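Local coordinates for protein restriction endonuclease AspBHI (PDB 4OC8) that cleaves DNA that carries modified bases, acting as a DNA modification-dependent restriction endonuclease, at residues 13-18 with 177-182; 122-127 with 135-140. All coordinates share one frame; numbering follows the deposited sequence.

Interaction 1: 13-18 with 177-182; sequences DLIVDA and EAVIPR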
loop_
_atom_site.group_PDB
_atom_site.type_symbol
_atom_site.label_atom_id
_atom_site.label_comp_id
_atom_site.label_asym_id
_atom_site.label_seq_id
_atom_site.Cartn_x
_atom_site.Cartn_y
_atom_site.Cartn_z
ATOM N N ASP A 13 -7.089 29.990 24.186
ATOM C CA ASP A 13 -7.687 29.357 23.016
ATOM C C ASP A 13 -7.452 27.843 23.005
ATOM O O ASP A 13 -6.736 27.305 23.852
ATOM C CB ASP A 13 -7.122 29.977 21.734
ATOM C CG ASP A 13 -7.814 31.272 21.359
ATOM O OD1 ASP A 13 -9.018 31.400 21.672
ATOM O OD2 ASP A 13 -7.158 32.153 20.751
ATOM N N LEU A 14 -8.059 27.164 22.036
ATOM C CA LEU A 14 -7.859 25.730 21.849
ATOM C C LEU A 14 -6.705 25.468 20.888
ATOM O O LEU A 14 -6.848 25.642 19.677
ATOM C CB LEU A 14 -9.131 25.072 21.311
ATOM C CG LEU A 14 -10.248 24.713 22.292
ATOM C CD1 LEU A 14 -10.876 25.952 22.893
ATOM C CD2 LEU A 14 -11.293 23.884 21.582
ATOM N N ILE A 15 -5.570 25.036 21.431
ATOM C CA ILE A 15 -4.346 24.850 20.652
ATOM C C ILE A 15 -4.047 23.366 20.403
ATOM O O ILE A 15 -4.083 22.550 21.327
ATOM C CB ILE A 15 -3.151 25.529 21.360
ATOM C CG1 ILE A 15 -3.498 26.988 21.680
ATOM C CG2 ILE A 15 -1.883 25.431 20.514
ATOM C CD1 ILE A 15 -2.742 27.566 22.858
ATOM N N VAL A 16 -3.761 23.026 19.151
ATOM C CA VAL A 16 -3.514 21.638 18.767
ATOM C C VAL A 16 -2.421 20.986 19.613
ATOM O O VAL A 16 -1.308 21.509 19.723
ATOM C CB VAL A 16 -3.160 21.521 17.275
ATOM C CG1 VAL A 16 -2.675 20.119 16.952
ATOM C CG2 VAL A 16 -4.361 21.892 16.421
ATOM N N ASP A 17 -2.767 19.857 20.225
ATOM C CA ASP A 17 -1.855 19.088 21.074
ATOM C C ASP A 17 -1.439 19.804 22.367
ATOM O O ASP A 17 -0.459 19.424 23.005
ATOM C CB ASP A 17 -0.633 18.599 20.285
ATOM C CG ASP A 17 -0.999 17.597 19.200
ATOM O OD1 ASP A 17 -2.164 17.144 19.160
ATOM O OD2 ASP A 17 -0.114 17.249 18.394
ATOM N N ALA A 18 -2.194 20.826 22.758
ATOM C CA ALA A 18 -1.981 21.469 24.052
ATOM C C ALA A 18 -2.739 20.714 25.142
ATOM O O ALA A 18 -3.794 20.126 24.889
ATOM C CB ALA A 18 -2.411 22.923 24.011
ATOM N N GLU A 177 -5.831 23.596 11.114
ATOM C CA GLU A 177 -5.890 24.831 11.887
ATOM C C GLU A 177 -5.115 24.631 13.183
ATOM O O GLU A 177 -5.403 23.705 13.931
ATOM C CB GLU A 177 -7.340 25.206 12.210
ATOM C CG GLU A 177 -8.209 25.457 10.985
ATOM C CD GLU A 177 -7.855 26.749 10.249
ATOM O OE1 GLU A 177 -7.246 27.651 10.864
ATOM O OE2 GLU A 177 -8.197 26.864 9.052
ATOM N N ALA A 178 -4.141 25.493 13.453
ATOM C CA ALA A 178 -3.323 25.352 14.658
ATOM C C ALA A 178 -4.033 25.871 15.907
ATOM O O ALA A 178 -3.826 25.355 17.006
ATOM C CB ALA A 178 -1.980 26.044 14.483
ATOM N N VAL A 179 -4.862 26.897 15.742
ATOM C CA VAL A 179 -5.556 27.494 16.879
ATOM C C VAL A 179 -7.042 27.719 16.612
ATOM O O VAL A 179 -7.431 28.342 15.619
ATOM C CB VAL A 179 -4.922 28.834 17.307
ATOM C CG1 VAL A 179 -5.677 29.409 18.484
ATOM C CG2 VAL A 179 -3.448 28.649 17.658
ATOM N N ILE A 180 -7.869 27.202 17.511
ATOM C CA ILE A 180 -9.307 27.396 17.424
ATOM C C ILE A 180 -9.749 28.395 18.489
ATOM O O ILE A 180 -9.627 28.129 19.684
ATOM C CB ILE A 180 -10.058 26.071 17.616
ATOM C CG1 ILE A 180 -9.426 24.979 16.752
ATOM C CG2 ILE A 180 -11.526 26.242 17.288
ATOM C CD1 ILE A 180 -9.485 25.270 15.275
ATOM N N PRO A 181 -10.253 29.558 18.053
ATOM C CA PRO A 181 -10.664 30.630 18.960
ATOM C C PRO A 181 -11.750 30.149 19.907
ATOM O O PRO A 181 -12.764 29.643 19.433
ATOM C CB PRO A 181 -11.252 31.676 18.007
ATOM C CG PRO A 181 -10.632 31.393 16.690
ATOM C CD PRO A 181 -10.482 29.909 16.643
ATOM N N ARG A 182 -11.552 30.299 21.215
ATOM C CA ARG A 182 -12.588 29.915 22.168
ATOM C C ARG A 182 -13.808 30.830 22.062
ATOM O O ARG A 182 -14.923 30.426 22.398
ATOM C CB ARG A 182 -12.058 29.867 23.606
ATOM C CG ARG A 182 -11.676 31.207 24.202
ATOM C CD ARG A 182 -11.463 31.086 25.708
ATOM N NE ARG A 182 -12.723 31.129 26.449
ATOM C CZ ARG A 182 -13.039 30.308 27.445
ATOM N NH1 ARG A 182 -12.188 29.365 27.825
ATOM N NH2 ARG A 182 -14.210 30.429 28.059
#
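Leu14 and Ile180 form a hydrogen-bonded antiparallel pair, with Ile180 N 2.9 Å from Leu14 O and Leu14 N bonded in return to Ile180 O. The pairing runs on through non-hydrogen-bonded Ile15 and Val179 to a last bond, Val16 N to Ala178 O, of 3.2 Å. At the other end the side chain of Asp13 takes over: its OD1 accepts the N-H of Arg182 at 2.8 Å, 33° out of the carboxylate plane on the anti side. Pro181 is the N-cap of helix 182-189, so the carboxylate sits where the helix dipole would probably favour its negative charge. The result is a two-stranded antiparallel sheet of very short strands, leading directly into a helix on one side and into a type II turn, Ile15 to Ala18, on the other. Leu14 CB lies 3.9 Å from Ile180 CB on the face that packs against Phe136 of strand 133-142. Val179 and Ile15 occupy the other face. There Val179 CG1, anti to its own backbone N (chi1 180°), meets Asp13 CB at 3.6 Å, the two side chains crossing nearly perpendicularly, and Val179 also packs on Leu92 of the second subunit. Val16 lays its CG2 against the backbone carbonyls of Glu177 and Ala178 and also packs on Arg164 of the second subunit.

Interaction 2: 122-127 with 135-140; sequences ILVFTT and RFRGLA
Phe125 and Phe136 are matched across the strands as a non-hydrogen-bonded pair, and their rings make the dense part of this contact. CD1 of Phe136 hangs over one face of the Phe125 ring, displaced toward the rim and 3.5 Å from Phe125 CZ; the planes meet obliquely, at 58°. With CG anti to the backbone N (chi1 179°) and beside the carbonyl carbon, the Phe136 ring swings to the C-terminal side, where Gly138 N lies over its centre. Leu123 CD2 reaches the edge of the same ring, 4.0 Å from CE1, and touches Leu139 CD1 at 4.2 Å, while Leu14 adds to this hydrophobic face from outside the hairpin. Strands 122-127 and 133-142 are the two arms of a beta hairpin in the N-terminal domain, whose family belongs to the PUA clan. A beta bulge breaks its regular pairing: Arg137 and Gly138 together stand opposite Val124, with Arg137 N giving to Val124 O at 2.9 Å and Val124 N to Gly138 O. Gly138 has a positive phi (141°), at which a CB would collide with Arg137 O. On the other face, Val124 CG2 and Ala140 CB pack at 4.0 Å, and both residues also touch Ile174 of strand 163-174. Thr126 and Arg137, though near the turn, are buried: CG2 rests on CG at 3.6 Å, and Arg137 NE gives a bent bond of 2.9 Å to OG1, which sits between Thr126's backbone N and carbonyl carbon. The looser side is Arg135, partly exposed, its guanidinium salt-bridged to Glu128 and its side chain packing on Gln163 of the second subunit.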
loop_
_atom_site.group_PDB
_atom_site.type_symbol
_atom_site.label_atom_id
_atom_site.label_comp_id
_atom_site.label_asym_id
_atom_site.label_seq_id
_atom_site.Cartn_x
_atom_site.Cartn_y
_atom_site.Cartn_z
ATOM N N ILE A 122 -16.872 19.711 15.427
ATOM C CA ILE A 122 -16.448 18.561 16.203
ATOM C C ILE A 122 -15.081 18.828 16.810
ATOM O O ILE A 122 -14.098 18.985 16.090
ATOM C CB ILE A 122 -16.393 17.293 15.330
ATOM C CG1 ILE A 122 -17.800 16.914 14.859
ATOM C CG2 ILE A 122 -15.764 16.145 16.095
ATOM C CD1 ILE A 122 -18.005 17.031 13.361
ATOM N N LEU A 123 -15.026 18.885 18.136
ATOM C CA LEU A 123 -13.769 19.106 18.841
ATOM C C LEU A 123 -13.242 17.809 19.440
ATOM O O LEU A 123 -13.838 17.258 20.364
ATOM C CB LEU A 123 -13.947 20.145 19.951
ATOM C CG LEU A 123 -14.411 21.550 19.556
ATOM C CD1 LEU A 123 -14.492 22.418 20.782
ATOM C CD2 LEU A 123 -13.473 22.165 18.537
ATOM N N VAL A 124 -12.118 17.334 18.917
ATOM C CA VAL A 124 -11.515 16.083 19.366
ATOM C C VAL A 124 -10.544 16.287 20.535
ATOM O O VAL A 124 -9.660 17.145 20.482
ATOM C CB VAL A 124 -10.760 15.401 18.209
ATOM C CG1 VAL A 124 -10.212 14.053 18.644
ATOM C CG2 VAL A 124 -11.674 15.250 17.003
ATOM N N PHE A 125 -10.720 15.496 21.591
ATOM C CA PHE A 125 -9.787 15.484 22.714
ATOM C C PHE A 125 -9.370 14.050 23.018
ATOM O O PHE A 125 -10.146 13.118 22.808
ATOM C CB PHE A 125 -10.433 16.079 23.966
ATOM C CG PHE A 125 -10.667 17.558 23.897
ATOM C CD1 PHE A 125 -11.852 18.063 23.385
ATOM C CD2 PHE A 125 -9.711 18.446 24.366
ATOM C CE1 PHE A 125 -12.077 19.430 23.329
ATOM C CE2 PHE A 125 -9.928 19.813 24.314
ATOM C CZ PHE A 125 -11.113 20.307 23.797
ATOM N N THR A 126 -8.150 13.868 23.515
ATOM C CA THR A 126 -7.726 12.555 24.002
ATOM C C THR A 126 -7.233 12.663 25.441
ATOM O O THR A 126 -6.550 13.613 25.790
ATOM C CB THR A 126 -6.631 11.918 23.113
ATOM O OG1 THR A 126 -5.479 12.771 23.064
ATOM C CG2 THR A 126 -7.150 11.685 21.708
ATOM N N THR A 127 -7.578 11.693 26.279
ATOM C CA THR A 127 -7.191 11.752 27.685
ATOM C C THR A 127 -5.723 11.397 27.885
ATOM O O THR A 127 -5.243 10.397 27.351
ATOM C CB THR A 127 -8.032 10.802 28.548
ATOM O OG1 THR A 127 -7.702 9.448 28.223
ATOM C CG2 THR A 127 -9.512 11.033 28.311
ATOM N N ARG A 135 -5.736 16.328 26.056
ATOM C CA ARG A 135 -4.969 16.948 24.990
ATOM C C ARG A 135 -5.885 17.211 23.795
ATOM O O ARG A 135 -6.491 16.283 23.247
ATOM C CB ARG A 135 -3.799 16.050 24.581
ATOM C CG ARG A 135 -2.910 16.637 23.501
ATOM C CD ARG A 135 -1.801 15.673 23.127
ATOM N NE ARG A 135 -0.957 15.359 24.274
ATOM C CZ ARG A 135 0.210 15.941 24.524
ATOM N NH1 ARG A 135 0.683 16.863 23.698
ATOM N NH2 ARG A 135 0.911 15.593 25.594
ATOM N N PHE A 136 -5.992 18.480 23.407
ATOM C CA PHE A 136 -6.795 18.867 22.252
ATOM C C PHE A 136 -6.116 18.407 20.969
ATOM O O PHE A 136 -4.959 18.738 20.717
ATOM C CB PHE A 136 -7.015 20.381 22.224
ATOM C CG PHE A 136 -7.810 20.855 21.040
ATOM C CD1 PHE A 136 -9.155 20.539 20.918
ATOM C CD2 PHE A 136 -7.216 21.616 20.049
ATOM C CE1 PHE A 136 -9.886 20.967 19.832
ATOM C CE2 PHE A 136 -7.946 22.048 18.959
ATOM C CZ PHE A 136 -9.283 21.724 18.853
ATOM N N ARG A 137 -6.841 17.640 20.161
ATOM C CA ARG A 137 -6.255 17.014 18.982
ATOM C C ARG A 137 -6.600 17.739 17.692
ATOM O O ARG A 137 -5.948 17.536 16.666
ATOM C CB ARG A 137 -6.668 15.545 18.889
ATOM C CG ARG A 137 -6.066 14.670 19.976
ATOM C CD ARG A 137 -4.619 15.041 20.243
ATOM N NE ARG A 137 -3.910 13.998 20.975
ATOM C CZ ARG A 137 -2.923 13.267 20.467
ATOM N NH1 ARG A 137 -2.517 13.471 19.221
ATOM N NH2 ARG A 137 -2.333 12.337 21.207
ATOM N N GLY A 138 -7.626 18.578 17.742
ATOM C CA GLY A 138 -8.000 19.368 16.587
ATOM C C GLY A 138 -9.492 19.542 16.364
ATOM O O GLY A 138 -10.326 18.989 17.083
ATOM N N LEU A 139 -9.818 20.328 15.347
ATOM C CA LEU A 139 -11.191 20.537 14.923
ATOM C C LEU A 139 -11.416 19.637 13.724
ATOM O O LEU A 139 -10.585 19.588 12.818
ATOM C CB LEU A 139 -11.396 22.004 14.543
ATOM C CG LEU A 139 -12.549 22.339 13.603
ATOM C CD1 LEU A 139 -13.865 22.410 14.355
ATOM C CD2 LEU A 139 -12.264 23.633 12.870
ATOM N N ALA A 140 -12.530 18.918 13.708
ATOM C CA ALA A 140 -12.701 17.877 12.704
ATOM C C ALA A 140 -14.004 17.962 11.924
ATOM O O ALA A 140 -14.986 18.540 12.386
ATOM C CB ALA A 140 -12.562 16.506 13.348
#

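Overall arrangement
From the N terminus, the chain lays down residues 13-18, turns into strand 19-24, and much later makes the hairpin of interaction 2, closing a short loop between 122-127 and 135-140. It then runs through strands 153-160 and 163-174 before 177-182 returns to 13-18, so interaction 1 closes a long loop with interaction 2 nested inside it. The centres are about 9 Å apart. Asp17 and Ala18 probably hydrogen-bond to the backbone of Phe136, which fastens the turn after the small sheet to the large mixed sheet. Both contacts touch the second subunit of the tetramer: Arg164 of that subunit makes a salt bridge with Asp17 and a hydrogen bond to the backbone O of Arg137.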